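Local atomic coordinates of erythrocyte membrane protein 1 (Plasmodium falciparum, PDB entry 6S8T), a protein that binds the host receptor ICAM-1 through the DBLbeta domain that forms this chain, and so probably lets infected erythrocytes adhere to host cells. Residues Gln293-Arg296 and Trp297-Glu300; Gln357-Lys360 and Ile361-Lys364. One frame throughout, in Å; residues are numbered along the deposited sequence.

In the fold
Both interactions join successive turns within a single helix. Interaction 1 opens helix 293-319 and is largely buried, its centre about 6 Å from the centre of the chain. Interaction 2 sits on helix 335-372, its centre about 17 Å from the centre of the chain, and is a surface contact. The two helices follow each other in the chain and touch here: Met298 CG lies 3.9 Å from Ile361 CG2. Arg294 and Lys364 also come close, and salt bridges to Asp387 and Asp385, respectively, probably offset their like charges. Residues 293-300 gather buried polar groups around Asp188, whereas residues 357-364 lay a lysine chain across a tryptophan and beside an asparagine.

Interaction 1 of 2, residues Gln293-Arg296 and Trp297-Glu300; sequences QRLR and WMVE
Gln293 NE2 and Trp297 NE1 both donate a hydrogen bond to OD1 of Asp188, on helix 172-194. Arg296 NH1 forms salt bridges with Asp188 OD1 and with Asp191, while Arg296 NH2 hydrogen-bonds to the backbone O of Ile291. One carboxylate oxygen thus ties three side chains of the first helical turns together. The charge of Arg296 probably offsets that of this carboxylate.

Gln293 and Trp297 also touch directly. With chi1 at -178°, Gln293 turns CG away from its own N, and its extended chain passes over one face of the indole. Gln293 CG lies 3.7 Å from the centroid of the five-membered ring of Trp297, a CH-pi contact. The amide then stacks on the ring with the planes 19° apart, and Gln293 CD is 3.3 Å from Trp297 CZ2. The amide is fixed at both ends, since its OE1 accepts from the backbone N of Leu198. The backbone bond from Trp297 N to Gln293 O is 3.0 Å long and nearly straight (172°).

Leu295 and Met298 lie side by side and point the same way. Leu295 CD2 is 4.1 Å from Met298 CE, and both side chains pack against Tyr365 and Tyr420. Glu300 N bonds to Arg296 O at 3.0 Å. These are i to i+3 and i to i+4 contacts within a helix, set in the buried helical core of a Duffy-binding-like domain.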
# COMPACT_ATOMS: atom_id res chain seq x y z
N GLN A 293 1.93 -3.94 6.10
CA GLN A 293 1.47 -3.79 4.72
C GLN A 293 0.05 -4.33 4.53
O GLN A 293 -0.72 -3.76 3.75
CB GLN A 293 2.45 -4.48 3.77
CG GLN A 293 2.10 -4.36 2.28
CD GLN A 293 3.18 -4.94 1.39
OE1 GLN A 293 3.35 -6.16 1.29
NE2 GLN A 293 3.94 -4.06 0.73
N ARG A 294 -0.31 -5.41 5.22
CA ARG A 294 -1.65 -5.96 5.07
C ARG A 294 -2.72 -4.97 5.52
O ARG A 294 -3.84 -4.99 5.00
CB ARG A 294 -1.78 -7.27 5.85
CG ARG A 294 -3.07 -8.04 5.57
CD ARG A 294 -3.17 -9.32 6.40
NE ARG A 294 -2.08 -10.26 6.13
CZ ARG A 294 -2.10 -11.17 5.16
NH1 ARG A 294 -3.15 -11.27 4.36
NH2 ARG A 294 -1.06 -11.98 5.00
N LEU A 295 -2.40 -4.09 6.47
CA LEU A 295 -3.37 -3.08 6.89
C LEU A 295 -3.39 -1.89 5.94
O LEU A 295 -4.45 -1.30 5.72
CB LEU A 295 -3.07 -2.62 8.32
CG LEU A 295 -3.21 -3.71 9.40
CD1 LEU A 295 -2.69 -3.20 10.74
CD2 LEU A 295 -4.65 -4.17 9.53
N ARG A 296 -2.23 -1.52 5.37
CA ARG A 296 -2.21 -0.43 4.40
C ARG A 296 -3.04 -0.77 3.18
O ARG A 296 -3.87 0.03 2.72
CB ARG A 296 -0.77 -0.10 4.00
CG ARG A 296 0.16 0.23 5.17
CD ARG A 296 1.48 0.86 4.71
NE ARG A 296 2.11 0.14 3.61
CZ ARG A 296 3.12 -0.72 3.73
NH1 ARG A 296 3.62 -1.31 2.65
NH2 ARG A 296 3.62 -1.00 4.93
N TRP A 297 -2.86 -1.98 2.64
CA TRP A 297 -3.60 -2.39 1.45
C TRP A 297 -5.10 -2.47 1.71
O TRP A 297 -5.89 -2.18 0.81
CB TRP A 297 -3.06 -3.74 0.95
CG TRP A 297 -1.68 -3.65 0.35
CD1 TRP A 297 -0.90 -2.53 0.22
CD2 TRP A 297 -0.93 -4.73 -0.22
NE1 TRP A 297 0.29 -2.85 -0.39
CE2 TRP A 297 0.30 -4.20 -0.67
CE3 TRP A 297 -1.17 -6.10 -0.39
CZ2 TRP A 297 1.28 -4.98 -1.28
CZ3 TRP A 297 -0.20 -6.88 -0.99
CH2 TRP A 297 1.01 -6.31 -1.43
N MET A 298 -5.50 -2.86 2.93
CA MET A 298 -6.92 -2.90 3.27
C MET A 298 -7.53 -1.50 3.25
O MET A 298 -8.63 -1.30 2.71
CB MET A 298 -7.12 -3.55 4.64
CG MET A 298 -8.56 -3.53 5.16
SD MET A 298 -8.79 -4.26 6.80
CE MET A 298 -8.17 -2.96 7.86
N VAL A 299 -6.84 -0.52 3.84
CA VAL A 299 -7.32 0.87 3.79
C VAL A 299 -7.39 1.35 2.35
O VAL A 299 -8.33 2.06 1.96
CB VAL A 299 -6.42 1.78 4.65
CG1 VAL A 299 -6.85 3.24 4.51
CG2 VAL A 299 -6.44 1.34 6.11
N GLU A 300 -6.40 0.98 1.53
CA GLU A 300 -6.42 1.36 0.11
C GLU A 300 -7.52 0.62 -0.64
O GLU A 300 -8.10 1.17 -1.58
CB GLU A 300 -5.05 1.09 -0.52
CG GLU A 300 -4.86 1.61 -1.95
CD GLU A 300 -3.42 1.49 -2.44
OE1 GLU A 300 -2.58 0.95 -1.69
OE2 GLU A 300 -3.11 1.95 -3.56

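Interaction 2 of 2, residues Gln357-Lys360 and Ile361-Lys364; sequences QWNK and IKDK
Lys362 starts with CG between its backbone N and carbonyl carbon (chi1 75°), while Trp358 holds CG anti to its own N (chi1 172°). These torsions bring the lysine chain back over the preceding turn, across one face of the indole. Lys362 CB lies over that face near the ring rim, and Lys362 CD is 3.7 Å from Trp358 NE1. The two side chains cross at about a right angle.

Farther out, the lysine runs beside Asn359. Lys362 CE comes 3.2 Å from Asn359 OD1. The chain then bends at its last torsion (chi4 54°), and Lys362 NZ forms a salt bridge with OD1 of Asp363 at 3.1 Å. The nitrogen approaches on the syn side, tilted from the carboxylate plane.

The residues belong to the long helix 335-372, in a part predicted to form a coiled coil, which packs on helix 293-319. Ile361 faces that partner and touches Trp301. Trp358 also meets helix 417-424 at Ile421, and its ring meets Phe455 and, edge-to-face, Phe436.

Lys362 N bonds to Trp358 O at 2.9 Å, and Lys364 N to Lys360 O at 3.2 Å. The bond from Asp363 N to Asn359 O is longer, 3.3 Å, and comes from above the carbonyl plane. Asp363 OD1 and OD2 also lie close to Asn359 O. The Asp363 N-H bond and the Lys362 salt bridge probably offset the repulsion between these oxygens.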
# COMPACT_ATOMS: atom_id res chain seq x y z
N GLN A 357 -14.47 -10.19 -1.85
CA GLN A 357 -13.11 -9.90 -1.42
C GLN A 357 -13.09 -9.39 0.02
O GLN A 357 -12.21 -9.78 0.81
CB GLN A 357 -12.46 -8.88 -2.37
CG GLN A 357 -12.44 -9.33 -3.84
CD GLN A 357 -11.60 -8.43 -4.73
OE1 GLN A 357 -11.42 -7.24 -4.46
NE2 GLN A 357 -11.07 -9.00 -5.81
N TRP A 358 -14.05 -8.54 0.39
CA TRP A 358 -14.07 -7.98 1.74
C TRP A 358 -14.31 -9.05 2.80
O TRP A 358 -13.75 -8.96 3.90
CB TRP A 358 -15.14 -6.88 1.83
CG TRP A 358 -15.39 -6.37 3.22
CD1 TRP A 358 -16.48 -6.64 4.01
CD2 TRP A 358 -14.55 -5.50 3.99
NE1 TRP A 358 -16.36 -6.00 5.21
CE2 TRP A 358 -15.19 -5.29 5.23
CE3 TRP A 358 -13.32 -4.88 3.76
CZ2 TRP A 358 -14.64 -4.49 6.23
CZ3 TRP A 358 -12.78 -4.08 4.75
CH2 TRP A 358 -13.43 -3.89 5.97
N ASN A 359 -15.11 -10.07 2.48
CA ASN A 359 -15.37 -11.12 3.46
C ASN A 359 -14.11 -11.91 3.79
O ASN A 359 -13.91 -12.32 4.94
CB ASN A 359 -16.47 -12.06 2.94
CG ASN A 359 -17.86 -11.48 3.11
OD1 ASN A 359 -18.10 -10.67 4.01
ND2 ASN A 359 -18.78 -11.88 2.25
N LYS A 360 -13.24 -12.13 2.80
CA LYS A 360 -11.98 -12.80 3.09
C LYS A 360 -11.02 -11.88 3.84
O LYS A 360 -10.28 -12.34 4.72
CB LYS A 360 -11.33 -13.30 1.80
CG LYS A 360 -12.11 -14.40 1.10
CD LYS A 360 -11.35 -14.92 -0.11
CE LYS A 360 -12.13 -16.02 -0.81
NZ LYS A 360 -11.43 -16.49 -2.04
N ILE A 361 -11.04 -10.58 3.53
CA ILE A 361 -10.14 -9.64 4.18
C ILE A 361 -10.50 -9.49 5.66
O ILE A 361 -9.63 -9.55 6.54
CB ILE A 361 -10.17 -8.28 3.46
CG1 ILE A 361 -9.55 -8.39 2.07
CG2 ILE A 361 -9.47 -7.21 4.29
CD1 ILE A 361 -9.58 -7.10 1.28
N LYS A 362 -11.80 -9.31 5.95
CA LYS A 362 -12.20 -9.07 7.33
C LYS A 362 -12.08 -10.32 8.19
O LYS A 362 -11.85 -10.21 9.40
CB LYS A 362 -13.63 -8.52 7.38
CG LYS A 362 -14.72 -9.55 7.12
CD LYS A 362 -16.09 -8.98 7.43
CE LYS A 362 -17.20 -9.93 7.01
NZ LYS A 362 -17.03 -11.28 7.59
N ASP A 363 -12.21 -11.50 7.59
CA ASP A 363 -12.01 -12.73 8.34
C ASP A 363 -10.55 -12.91 8.74
O ASP A 363 -10.25 -13.33 9.86
CB ASP A 363 -12.50 -13.94 7.54
CG ASP A 363 -14.01 -14.03 7.49
OD1 ASP A 363 -14.68 -13.21 8.16
OD2 ASP A 363 -14.53 -14.93 6.79
N LYS A 364 -9.63 -12.59 7.83
CA LYS A 364 -8.21 -12.69 8.16
C LYS A 364 -7.83 -11.66 9.22
O LYS A 364 -7.05 -11.97 10.14
CB LYS A 364 -7.35 -12.54 6.91
CG LYS A 364 -5.89 -12.88 7.12
CD LYS A 364 -5.74 -14.29 7.70
CE LYS A 364 -4.29 -14.62 7.98
NZ LYS A 364 -3.46 -14.58 6.74